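Local coordinates for protein 2,5-dihydroxypyridine 5,6-dioxygenase (Pseudomonas putida KT2440, PDB 7CUP) that uses iron and molecular oxygen to open the ring of 2,5-dihydroxypyridine between carbons 5 and 6, giving N-formylmaleamate in nicotinate degradation, at residues 13-16 against 17-21; 77-80 against 81-84; 87-90 against 91-94; 103-106 against 107-111; 176-179 against 180-184. All blocks are in the same frame, centred on the assembly; numbering follows the deposited sequence.

Contact 1: 13-16 against 17-21; sequences EHVL and KLSRV
Between residues 13-16 and 17-21 the backbone makes i to i+4 bonds near the end of helix 5-18, K17 N to E13 O at 2.9 Å and L18 N to H14 O at 3.0 Å, before S19 departs from helical angles. On one flank the L18 side chain crosses that of H14 at a slant. With H14 CG turned anti to the backbone N (chi1 169°), the imidazole NE2 comes within 3.3 Å of L18 CD1, while L18 CG sits over the rim of one ring face. The same NE2 is hydrogen-bonded to the carbonyl of P134, which probably restrains the ring's rotation about chi2. V15 O is gripped twice by one residue: S19 N reaches it at 2.9 Å and S19 OG at 3.0 Å, from opposite faces of the carbonyl plane. Helix 5-18 ends in a Schellman motif. R20, with its positive phi of 67°, is the C-prime residue; V21 N returns to L16 O at 2.9 Å, and R20 N bonds to K17 O at 2.8 Å. This reversal brings V21 back against L16, its CG2 4.0 Å from L16 CB. Both of those side chains face strand 96-99 and touch L96, so the apolar contact at the C-terminal end is shared with the parallel sheet. At the start of the segment, the carboxylate of E13 has its salt-bridge partner in R49 of the second subunit, while R20 extends to D182 of the same chain.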
loop_
_atom_site.group_PDB
_atom_site.type_symbol
_atom_site.label_atom_id
_atom_site.label_comp_id
_atom_site.label_asym_id
_atom_site.label_seq_id
_atom_site.Cartn_x
_atom_site.Cartn_y
_atom_site.Cartn_z
ATOM N N GLU A 13 18.950 11.279 -13.422
ATOM C CA GLU A 13 20.076 12.238 -13.252
ATOM C C GLU A 13 20.702 12.527 -14.619
ATOM O O GLU A 13 20.943 13.716 -14.905
ATOM C CB GLU A 13 21.148 11.732 -12.295
ATOM C CG GLU A 13 20.631 11.638 -10.892
ATOM C CD GLU A 13 21.605 10.982 -9.938
ATOM O OE1 GLU A 13 22.677 11.589 -9.723
ATOM O OE2 GLU A 13 21.258 9.896 -9.383
ATOM N N HIS A 14 20.984 11.496 -15.419
ATOM C CA HIS A 14 21.600 11.647 -16.767
ATOM C C HIS A 14 20.738 12.557 -17.655
ATOM O O HIS A 14 21.257 13.571 -18.187
ATOM C CB HIS A 14 21.860 10.279 -17.402
ATOM C CG HIS A 14 22.227 10.366 -18.847
ATOM N ND1 HIS A 14 23.516 10.610 -19.261
ATOM C CD2 HIS A 14 21.494 10.203 -19.967
ATOM C CE1 HIS A 14 23.563 10.621 -20.575
ATOM N NE2 HIS A 14 22.333 10.369 -21.036
ATOM N N VAL A 15 19.443 12.274 -17.757
ATOM C CA VAL A 15 18.524 13.000 -18.679
ATOM C C VAL A 15 18.269 14.417 -18.136
ATOM O O VAL A 15 18.197 15.324 -18.959
ATOM C CB VAL A 15 17.242 12.178 -18.934
ATOM C CG1 VAL A 15 16.258 12.929 -19.825
ATOM C CG2 VAL A 15 17.609 10.817 -19.547
ATOM N N LEU A 16 18.141 14.620 -16.822
ATOM C CA LEU A 16 17.962 15.984 -16.245
ATOM C C LEU A 16 19.243 16.832 -16.457
ATOM O O LEU A 16 19.113 17.987 -16.810
ATOM C CB LEU A 16 17.612 15.862 -14.767
ATOM C CG LEU A 16 16.229 15.287 -14.446
ATOM C CD1 LEU A 16 16.009 15.384 -12.948
ATOM C CD2 LEU A 16 15.114 15.979 -15.182
ATOM N N LYS A 17 20.427 16.238 -16.336
ATOM C CA LYS A 17 21.717 16.898 -16.679
ATOM C C LYS A 17 21.716 17.325 -18.158
ATOM O O LYS A 17 21.961 18.512 -18.428
ATOM C CB LYS A 17 22.895 15.984 -16.343
ATOM C CG LYS A 17 23.787 16.529 -15.247
ATOM C CD LYS A 17 25.010 15.692 -14.940
ATOM C CE LYS A 17 24.820 14.873 -13.683
ATOM N NZ LYS A 17 25.849 13.821 -13.545
ATOM N N LEU A 18 21.409 16.421 -19.082
ATOM C CA LEU A 18 21.347 16.786 -20.511
ATOM C C LEU A 18 20.312 17.896 -20.684
ATOM O O LEU A 18 20.476 18.724 -21.583
ATOM C CB LEU A 18 20.989 15.554 -21.343
ATOM C CG LEU A 18 22.116 14.546 -21.524
ATOM C CD1 LEU A 18 21.620 13.313 -22.275
ATOM C CD2 LEU A 18 23.303 15.187 -22.244
ATOM N N SER A 19 19.267 17.897 -19.864
ATOM C CA SER A 19 18.181 18.912 -19.866
ATOM C C SER A 19 18.597 20.201 -19.129
ATOM O O SER A 19 17.719 21.051 -18.901
ATOM C CB SER A 19 16.901 18.330 -19.276
ATOM O OG SER A 19 16.342 17.345 -20.118
ATOM N N ARG A 20 19.858 20.333 -18.727
ATOM C CA ARG A 20 20.454 21.553 -18.117
ATOM C C ARG A 20 19.837 21.829 -16.747
ATOM O O ARG A 20 19.751 23.005 -16.323
ATOM C CB ARG A 20 20.393 22.733 -19.101
ATOM C CG ARG A 20 21.393 22.566 -20.243
ATOM C CD ARG A 20 21.728 23.793 -21.083
ATOM N NE ARG A 20 21.587 23.449 -22.498
ATOM C CZ ARG A 20 22.402 22.652 -23.210
ATOM N NH1 ARG A 20 23.467 22.099 -22.647
ATOM N NH2 ARG A 20 22.145 22.411 -24.490
ATOM N N VAL A 21 19.477 20.781 -16.015
ATOM C CA VAL A 21 19.067 20.947 -14.597
ATOM C C VAL A 21 20.331 21.018 -13.753
ATOM O O VAL A 21 21.198 20.173 -13.917
ATOM C CB VAL A 21 18.169 19.803 -14.135
ATOM C CG1 VAL A 21 17.927 19.854 -12.651
ATOM C CG2 VAL A 21 16.877 19.788 -14.922
#

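Contact 2: 77-80 against 81-84; sequences GDTA and LTGN
T79 and T82 exchange bonds across a tight loop. T79 N donates to T82 OG1 at 3.0 Å with an almost straight angle of 170°, and T82 N returns to T79 O at 3.0 Å, approaching well above the carbonyl plane. The second bond closes a type I beta turn from T79 to T82. Within it T79 OG1 accepts L81 N at 3.1 Å, an ST turn; the hydroxyl can do so because chi1 of 79° tucks it between the backbone N and the carbonyl carbon. D78 crosses T82 at about a right angle, its CB 3.4 Å from T82 OG1 and its CG against the methyl CG2. A water donates to both T79 O and T82 O, 2.7 Å from each, tying the two ends of the turn together. A second water donates to A80 O and only weakly accepts from N84 ND2. The following type II turn, L81 to N84, has G83 at positive phi and delivers N84 to the N-cap position of helix 85-92, where its OD1 takes a weak bond from A87 N. N84 also packs on K53 of the third subunit, while L81 points into the fold against L103 and I112, joining the loop to helix 107-114.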
loop_
_atom_site.group_PDB
_atom_site.type_symbol
_atom_site.label_atom_id
_atom_site.label_comp_id
_atom_site.label_asym_id
_atom_site.label_seq_id
_atom_site.Cartn_x
_atom_site.Cartn_y
_atom_site.Cartn_z
ATOM N N GLY A 77 -8.344 16.152 -26.926
ATOM C CA GLY A 77 -9.335 17.168 -26.554
ATOM C C GLY A 77 -8.799 18.086 -25.488
ATOM O O GLY A 77 -7.603 18.393 -25.511
ATOM N N ASP A 78 -9.688 18.492 -24.587
ATOM C CA ASP A 78 -9.338 19.225 -23.359
ATOM C C ASP A 78 -8.396 18.323 -22.574
ATOM O O ASP A 78 -8.251 17.127 -22.914
ATOM C CB ASP A 78 -10.598 19.638 -22.597
ATOM C CG ASP A 78 -11.447 20.636 -23.366
ATOM O OD1 ASP A 78 -10.977 21.143 -24.390
ATOM O OD2 ASP A 78 -12.588 20.870 -22.951
ATOM N N THR A 79 -7.699 18.928 -21.634
ATOM C CA THR A 79 -6.773 18.259 -20.701
ATOM C C THR A 79 -7.076 18.776 -19.297
ATOM O O THR A 79 -7.964 19.641 -19.134
ATOM C CB THR A 79 -5.294 18.489 -21.075
ATOM O OG1 THR A 79 -4.851 19.789 -20.659
ATOM C CG2 THR A 79 -5.013 18.331 -22.552
ATOM N N ALA A 80 -6.306 18.316 -18.326
ATOM C CA ALA A 80 -6.489 18.685 -16.917
ATOM C C ALA A 80 -6.117 20.160 -16.770
ATOM O O ALA A 80 -6.557 20.783 -15.809
ATOM C CB ALA A 80 -5.698 17.761 -16.031
ATOM N N LEU A 81 -5.423 20.738 -17.743
ATOM C CA LEU A 81 -5.080 22.180 -17.696
ATOM C C LEU A 81 -6.216 23.048 -18.212
ATOM O O LEU A 81 -6.176 24.268 -17.928
ATOM C CB LEU A 81 -3.810 22.435 -18.503
ATOM C CG LEU A 81 -2.527 22.007 -17.802
ATOM C CD1 LEU A 81 -1.343 22.494 -18.598
ATOM C CD2 LEU A 81 -2.466 22.521 -16.365
ATOM N N THR A 82 -7.185 22.497 -18.935
ATOM C CA THR A 82 -8.233 23.352 -19.553
ATOM C C THR A 82 -8.979 24.062 -18.422
ATOM O O THR A 82 -9.425 23.350 -17.525
ATOM C CB THR A 82 -9.192 22.573 -20.457
ATOM O OG1 THR A 82 -8.357 21.878 -21.390
ATOM C CG2 THR A 82 -10.179 23.482 -21.160
ATOM N N GLY A 83 -9.076 25.393 -18.475
ATOM C CA GLY A 83 -9.794 26.221 -17.482
ATOM C C GLY A 83 -9.134 26.168 -16.111
ATOM O O GLY A 83 -9.827 26.430 -15.109
ATOM N N ASN A 84 -7.842 25.863 -16.041
ATOM C CA ASN A 84 -7.125 25.619 -14.755
ATOM C C ASN A 84 -5.819 26.429 -14.756
ATOM O O ASN A 84 -4.657 25.873 -14.770
ATOM C CB ASN A 84 -6.980 24.123 -14.499
ATOM C CG ASN A 84 -6.762 23.838 -13.033
ATOM O OD1 ASN A 84 -6.322 24.717 -12.269
ATOM N ND2 ASN A 84 -7.059 22.616 -12.638
HETATM O O HOH W 1 -9.862 20.648 -17.544
HETATM O O HOH W 2 -7.507 19.333 -13.492
#

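Contact 3: 87-90 against 91-94; sequences AQRA and LEAA
E92 meets Q88 and R89 on helix 85-92, the helix of a beta-alpha-beta crossover that leads from strand 53-58 of the parallel sheet to strand 96-99, passing strand 26-31. The two partners stand one turn back, four and three residues earlier, and each takes a different oxygen of the carboxylate. Q88 holds its CG anti to the backbone N (chi1 -176°) and runs out extended, which brings NE2 to E92 OE2 at 2.9 Å along a nearly linear N-H (177°). The carboxylate oxygen lies in the Q88 amide plane, yet the donor meets it from above the carboxylate plane, since the two flat groups are turned 68° apart. The amide nitrogen also bonds to Q111 OE1, so its orientation is set by two acceptors and it links this helix to helix 107-114. R89 folds at chi2 and lays its CD 3.4 Å from E92 OE1; the salt bridge from NE to that oxygen is 3.6 Å long, with OE1 at the guanidinium edge near its plane. The backbone bonds of the same turn are E92 N to Q88 O at 2.9 Å, L91 N to A87 O at 3.2 Å, and A93 N to R89 O. On another side L91 packs into the sheet against V57 and L30, and the small A90 abuts A90 of the third subunit, an interface to which R89 and A93 also contribute. At the base of E92, CG lies 3.3 Å from Q88 O.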
loop_
_atom_site.group_PDB
_atom_site.type_symbol
_atom_site.label_atom_id
_atom_site.label_comp_id
_atom_site.label_asym_id
_atom_site.label_seq_id
_atom_site.Cartn_x
_atom_site.Cartn_y
_atom_site.Cartn_z
ATOM N N ALA A 87 -3.084 25.807 -11.796
ATOM C CA ALA A 87 -2.228 24.629 -12.106
ATOM C C ALA A 87 -1.243 24.971 -13.223
ATOM O O ALA A 87 -0.038 24.644 -13.118
ATOM C CB ALA A 87 -3.093 23.460 -12.490
ATOM N N GLN A 88 -1.711 25.649 -14.265
ATOM C CA GLN A 88 -0.805 26.071 -15.354
ATOM C C GLN A 88 0.307 26.929 -14.735
ATOM O O GLN A 88 1.509 26.695 -15.089
ATOM C CB GLN A 88 -1.609 26.762 -16.451
ATOM C CG GLN A 88 -0.772 27.133 -17.657
ATOM C CD GLN A 88 -1.548 27.983 -18.632
ATOM O OE1 GLN A 88 -2.707 27.711 -18.932
ATOM N NE2 GLN A 88 -0.907 29.035 -19.104
ATOM N N ARG A 89 -0.032 27.898 -13.870
ATOM C CA ARG A 89 0.986 28.819 -13.275
ATOM C C ARG A 89 1.924 28.038 -12.341
ATOM O O ARG A 89 3.054 28.478 -12.117
ATOM C CB ARG A 89 0.331 29.975 -12.501
ATOM C CG ARG A 89 -0.474 30.955 -13.346
ATOM C CD ARG A 89 0.472 31.953 -13.952
ATOM N NE ARG A 89 -0.078 32.927 -14.884
ATOM C CZ ARG A 89 -0.720 34.037 -14.544
ATOM N NH1 ARG A 89 -1.011 34.309 -13.287
ATOM N NH2 ARG A 89 -1.122 34.864 -15.479
ATOM N N ALA A 90 1.448 26.953 -11.736
ATOM C CA ALA A 90 2.263 26.135 -10.811
ATOM C C ALA A 90 3.364 25.441 -11.608
ATOM O O ALA A 90 4.494 25.299 -11.095
ATOM C CB ALA A 90 1.387 25.161 -10.050
ATOM N N LEU A 91 3.090 25.120 -12.862
ATOM C CA LEU A 91 4.086 24.516 -13.783
ATOM C C LEU A 91 4.974 25.610 -14.392
ATOM O O LEU A 91 6.184 25.381 -14.490
ATOM C CB LEU A 91 3.334 23.732 -14.854
ATOM C CG LEU A 91 2.482 22.585 -14.312
ATOM C CD1 LEU A 91 1.712 21.917 -15.432
ATOM C CD2 LEU A 91 3.327 21.547 -13.588
ATOM N N GLU A 92 4.400 26.751 -14.782
ATOM C CA GLU A 92 5.163 27.928 -15.308
ATOM C C GLU A 92 6.209 28.421 -14.307
ATOM O O GLU A 92 7.233 28.985 -14.743
ATOM C CB GLU A 92 4.197 29.060 -15.652
ATOM C CG GLU A 92 3.420 28.751 -16.891
ATOM C CD GLU A 92 2.424 29.823 -17.281
ATOM O OE1 GLU A 92 2.296 30.834 -16.575
ATOM O OE2 GLU A 92 1.804 29.643 -18.312
ATOM N N ALA A 93 5.958 28.222 -13.016
ATOM C CA ALA A 93 6.902 28.575 -11.926
ATOM C C ALA A 93 8.217 27.829 -12.097
ATOM O O ALA A 93 9.237 28.383 -11.707
ATOM C CB ALA A 93 6.293 28.286 -10.569
ATOM N N ALA A 94 8.191 26.604 -12.631
ATOM C CA ALA A 94 9.371 25.716 -12.737
ATOM C C ALA A 94 10.247 26.121 -13.925
ATOM O O ALA A 94 9.715 26.632 -14.932
ATOM C CB ALA A 94 8.913 24.282 -12.886
#

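Contact 4: 103-106 against 107-111; sequences LLHS and PEQEQ
Across the peptide link to P107, S106 CB lies 3.4 Å from the proline CD, a tight carbon pair. From there the side chain rises to OG, which chi1 of 61° places between the backbone N and the carbonyl carbon. OG accepts Q109 N at 3.3 Å along a fairly straight N-H (166°) and donates back, weakly, to L104 O. E108 bends at chi2 to bring OE1 within 3.5 Å of both OG and CB of S106. The arrangement is an N-cap: S106 precedes helix 107-114, supplying an acceptor for an amide of the first turn, while P107 occupies the first helical position, where a backbone N-H is not needed. The carbonyl of S106 begins the regular helical pattern, receiving E110 N at 3.0 Å nearly along the C=O axis. Q109 projects back over the loop, its CB 3.6 Å from S106 OG and its amide end lying between the backbone of L103 and the imidazole of H105. The H105 ring makes an edge-to-face pair with W187, and its side chain lies about 9 Å from the bound iron. L103 N donates to D99 OD2, tying this part of the loop to the end of strand 96-99.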
loop_
_atom_site.group_PDB
_atom_site.type_symbol
_atom_site.label_atom_id
_atom_site.label_comp_id
_atom_site.label_asym_id
_atom_site.label_seq_id
_atom_site.Cartn_x
_atom_site.Cartn_y
_atom_site.Cartn_z
ATOM N N LEU A 103 0.343 15.393 -20.681
ATOM C CA LEU A 103 -0.374 16.624 -21.066
ATOM C C LEU A 103 -0.322 16.678 -22.580
ATOM O O LEU A 103 0.769 16.901 -23.107
ATOM C CB LEU A 103 0.336 17.868 -20.524
ATOM C CG LEU A 103 0.079 18.240 -19.079
ATOM C CD1 LEU A 103 0.762 19.565 -18.812
ATOM C CD2 LEU A 103 -1.408 18.313 -18.760
ATOM N N LEU A 104 -1.449 16.498 -23.242
ATOM C CA LEU A 104 -1.488 16.555 -24.716
ATOM C C LEU A 104 -1.156 17.990 -25.152
ATOM O O LEU A 104 -1.386 18.942 -24.328
ATOM C CB LEU A 104 -2.870 16.079 -25.152
ATOM C CG LEU A 104 -3.120 14.589 -24.956
ATOM C CD1 LEU A 104 -4.392 14.180 -25.682
ATOM C CD2 LEU A 104 -1.935 13.753 -25.441
ATOM N N HIS A 105 -0.546 18.140 -26.337
ATOM C CA HIS A 105 -0.250 19.471 -26.933
ATOM C C HIS A 105 -1.545 20.283 -26.858
ATOM O O HIS A 105 -2.569 19.762 -27.240
ATOM C CB HIS A 105 0.339 19.336 -28.350
ATOM C CG HIS A 105 1.722 18.766 -28.390
ATOM N ND1 HIS A 105 2.276 18.069 -27.326
ATOM C CD2 HIS A 105 2.649 18.743 -29.375
ATOM C CE1 HIS A 105 3.485 17.654 -27.654
ATOM N NE2 HIS A 105 3.740 18.055 -28.902
ATOM N N SER A 106 -1.530 21.469 -26.261
ATOM C CA SER A 106 -2.762 22.255 -26.017
ATOM C C SER A 106 -2.407 23.727 -25.956
ATOM O O SER A 106 -1.243 24.069 -25.754
ATOM C CB SER A 106 -3.428 21.790 -24.771
ATOM O OG SER A 106 -2.576 21.953 -23.649
ATOM N N PRO A 107 -3.381 24.646 -26.122
ATOM C CA PRO A 107 -3.095 26.067 -25.945
ATOM C C PRO A 107 -2.397 26.312 -24.591
ATOM O O PRO A 107 -1.482 27.129 -24.545
ATOM C CB PRO A 107 -4.457 26.784 -26.059
ATOM C CG PRO A 107 -5.502 25.668 -26.107
ATOM C CD PRO A 107 -4.777 24.394 -26.502
ATOM N N GLU A 108 -2.775 25.577 -23.540
ATOM C CA GLU A 108 -2.281 25.843 -22.156
ATOM C C GLU A 108 -0.816 25.401 -22.024
ATOM O O GLU A 108 -0.020 26.147 -21.429
ATOM C CB GLU A 108 -3.164 25.166 -21.113
ATOM C CG GLU A 108 -4.588 25.709 -21.074
ATOM C CD GLU A 108 -5.503 25.189 -22.171
ATOM O OE1 GLU A 108 -5.031 24.412 -23.016
ATOM O OE2 GLU A 108 -6.678 25.538 -22.154
ATOM N N GLN A 109 -0.470 24.244 -22.568
ATOM C CA GLN A 109 0.917 23.734 -22.639
ATOM C C GLN A 109 1.775 24.699 -23.466
ATOM O O GLN A 109 2.938 24.924 -23.089
ATOM C CB GLN A 109 0.974 22.317 -23.219
ATOM C CG GLN A 109 2.397 21.884 -23.512
ATOM C CD GLN A 109 2.612 20.416 -23.792
ATOM O OE1 GLN A 109 2.541 19.571 -22.890
ATOM N NE2 GLN A 109 2.970 20.114 -25.036
ATOM N N GLU A 110 1.238 25.203 -24.573
ATOM C CA GLU A 110 1.913 26.172 -25.461
ATOM C C GLU A 110 2.259 27.430 -24.664
ATOM O O GLU A 110 3.385 27.909 -24.782
ATOM C CB GLU A 110 1.008 26.492 -26.651
ATOM C CG GLU A 110 1.664 27.406 -27.651
ATOM C CD GLU A 110 2.743 26.738 -28.486
ATOM O OE1 GLU A 110 3.115 27.337 -29.519
ATOM O OE2 GLU A 110 3.194 25.613 -28.129
ATOM N N GLN A 111 1.333 27.905 -23.835
ATOM C CA GLN A 111 1.531 29.085 -22.954
ATOM C C GLN A 111 2.635 28.793 -21.927
ATOM O O GLN A 111 3.491 29.675 -21.719
ATOM C CB GLN A 111 0.203 29.477 -22.326
ATOM C CG GLN A 111 -0.686 30.256 -23.287
ATOM C CD GLN A 111 -2.110 30.267 -22.793
ATOM O OE1 GLN A 111 -2.364 30.230 -21.592
ATOM N NE2 GLN A 111 -3.059 30.293 -23.715
#

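Contact 5: 176-179 against 180-184; sequences TEYG and YADEP
The aromatic interaction is a T-shaped pair: Y178 turns its edge to the face of Y180, with centroids 5.0 Å apart and planes at 70°. Y178 CE1 stands over the centre of the Y180 ring, and Y178 CD1 comes to 3.8 Å from Y180 CE1. Both rings can meet across one intervening residue because each CG lies between its backbone N and carbonyl carbon, at chi1 of 49° for Y178 and 63° for Y180. G179 between them has a positive phi at which a side chain would jam against the preceding carbonyl oxygen. The hydrogen bonding is carried by Y178 OH, which donates to D182 OD1 at a short 2.6 Å, on the syn lone pair; OD1 lies in the plane of the phenol ring, and the carboxylate stands almost upright to it. D188 receives the backbone N-H groups of Y178 and G179, which ties the loop that follows strand 175-177 to strand 187-189. The N-H of Y180 is buried with no partner in the model. The charged pairing lies on the other oxygen, D182 OD2, which forms salt bridges with K139 and R20. With two cations and a phenol donor around it, D182 is probably held firmly as a carboxylate.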
loop_
_atom_site.group_PDB
_atom_site.type_symbol
_atom_site.label_atom_id
_atom_site.label_comp_id
_atom_site.label_asym_id
_atom_site.label_seq_id
_atom_site.Cartn_x
_atom_site.Cartn_y
_atom_site.Cartn_z
ATOM N N THR A 176 11.488 18.650 -34.065
ATOM C CA THR A 176 12.374 17.531 -33.664
ATOM C C THR A 176 11.995 17.001 -32.272
ATOM O O THR A 176 11.513 17.784 -31.433
ATOM C CB THR A 176 13.838 17.973 -33.687
ATOM O OG1 THR A 176 14.044 18.935 -32.651
ATOM C CG2 THR A 176 14.212 18.552 -35.033
ATOM N N GLU A 177 12.203 15.700 -32.061
ATOM C CA GLU A 177 12.217 15.059 -30.728
ATOM C C GLU A 177 13.509 14.257 -30.651
ATOM O O GLU A 177 13.608 13.338 -31.464
ATOM C CB GLU A 177 10.971 14.182 -30.542
ATOM C CG GLU A 177 9.664 14.867 -30.824
ATOM C CD GLU A 177 8.430 14.077 -30.433
ATOM O OE1 GLU A 177 8.581 13.097 -29.702
ATOM O OE2 GLU A 177 7.312 14.455 -30.842
ATOM N N TYR A 178 14.467 14.613 -29.770
ATOM C CA TYR A 178 15.772 13.912 -29.558
ATOM C C TYR A 178 15.950 13.476 -28.091
ATOM O O TYR A 178 17.040 12.963 -27.735
ATOM C CB TYR A 178 16.980 14.765 -30.000
ATOM C CG TYR A 178 17.029 16.197 -29.494
ATOM C CD1 TYR A 178 17.427 16.491 -28.193
ATOM C CD2 TYR A 178 16.738 17.276 -30.321
ATOM C CE1 TYR A 178 17.481 17.789 -27.712
ATOM C CE2 TYR A 178 16.795 18.585 -29.854
ATOM C CZ TYR A 178 17.169 18.853 -28.546
ATOM O OH TYR A 178 17.265 20.141 -28.063
ATOM N N GLY A 179 14.921 13.631 -27.248
ATOM C CA GLY A 179 14.834 12.893 -25.972
ATOM C C GLY A 179 15.101 13.726 -24.730
ATOM O O GLY A 179 15.067 13.155 -23.622
ATOM N N TYR A 180 15.391 15.023 -24.847
ATOM C CA TYR A 180 15.703 15.841 -23.645
ATOM C C TYR A 180 15.311 17.291 -23.905
ATOM O O TYR A 180 15.157 17.672 -25.093
ATOM C CB TYR A 180 17.128 15.550 -23.154
ATOM C CG TYR A 180 18.294 15.865 -24.060
ATOM C CD1 TYR A 180 18.842 14.911 -24.906
ATOM C CD2 TYR A 180 18.925 17.110 -24.014
ATOM C CE1 TYR A 180 19.937 15.197 -25.710
ATOM C CE2 TYR A 180 20.035 17.401 -24.802
ATOM C CZ TYR A 180 20.549 16.443 -25.654
ATOM O OH TYR A 180 21.646 16.745 -26.416
ATOM N N ALA A 181 15.045 18.035 -22.821
ATOM C CA ALA A 181 14.523 19.415 -22.828
ATOM C C ALA A 181 15.578 20.401 -22.315
ATOM O O ALA A 181 15.409 20.901 -21.178
ATOM C CB ALA A 181 13.276 19.484 -22.003
ATOM N N ASP A 182 16.573 20.698 -23.162
ATOM C CA ASP A 182 17.799 21.481 -22.850
ATOM C C ASP A 182 17.567 22.969 -23.136
ATOM O O ASP A 182 18.165 23.791 -22.480
ATOM C CB ASP A 182 19.042 20.936 -23.573
ATOM C CG ASP A 182 18.910 20.825 -25.080
ATOM O OD1 ASP A 182 17.778 20.627 -25.564
ATOM O OD2 ASP A 182 19.952 20.904 -25.748
ATOM N N GLU A 183 16.679 23.331 -24.031
ATOM C CA GLU A 183 16.533 24.748 -24.401
ATOM C C GLU A 183 15.269 25.326 -23.797
ATOM O O GLU A 183 14.271 24.640 -23.629
ATOM C CB GLU A 183 16.561 24.844 -25.916
ATOM C CG GLU A 183 17.967 24.669 -26.434
ATOM C CD GLU A 183 17.992 24.710 -27.935
ATOM O OE1 GLU A 183 18.785 23.940 -28.520
ATOM O OE2 GLU A 183 17.167 25.478 -28.501
ATOM N N PRO A 184 15.260 26.644 -23.534
ATOM C CA PRO A 184 14.100 27.271 -22.915
ATOM C C PRO A 184 12.900 27.153 -23.873
ATOM O O PRO A 184 13.088 27.198 -25.079
ATOM C CB PRO A 184 14.540 28.727 -22.637
ATOM C CG PRO A 184 16.024 28.802 -23.026
ATOM C CD PRO A 184 16.330 27.598 -23.890
#

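Contacts 2, 3 and 4 form one cluster. L81 of contact 2 packs on L103 of contact 4 (CD1 to CD1 3.6 Å) and on A87 of contact 3, while Q88 NE2 to Q111 OE1, 3.1 Å, is a probable hydrogen bond between contacts 3 and 4. Contacts 1 and 5 make a second cluster: R20 NH2 meets D182 OD2 at 2.9 Å, and S19 OG approaches A181 N. The clusters do not touch; contacts 4 and 5 come within about 5 Å at their nearest atoms. Contact 4 lies closest to the iron held by H265, S302, H318 and D320, with the L104 side chain about 7 Å from that of H318.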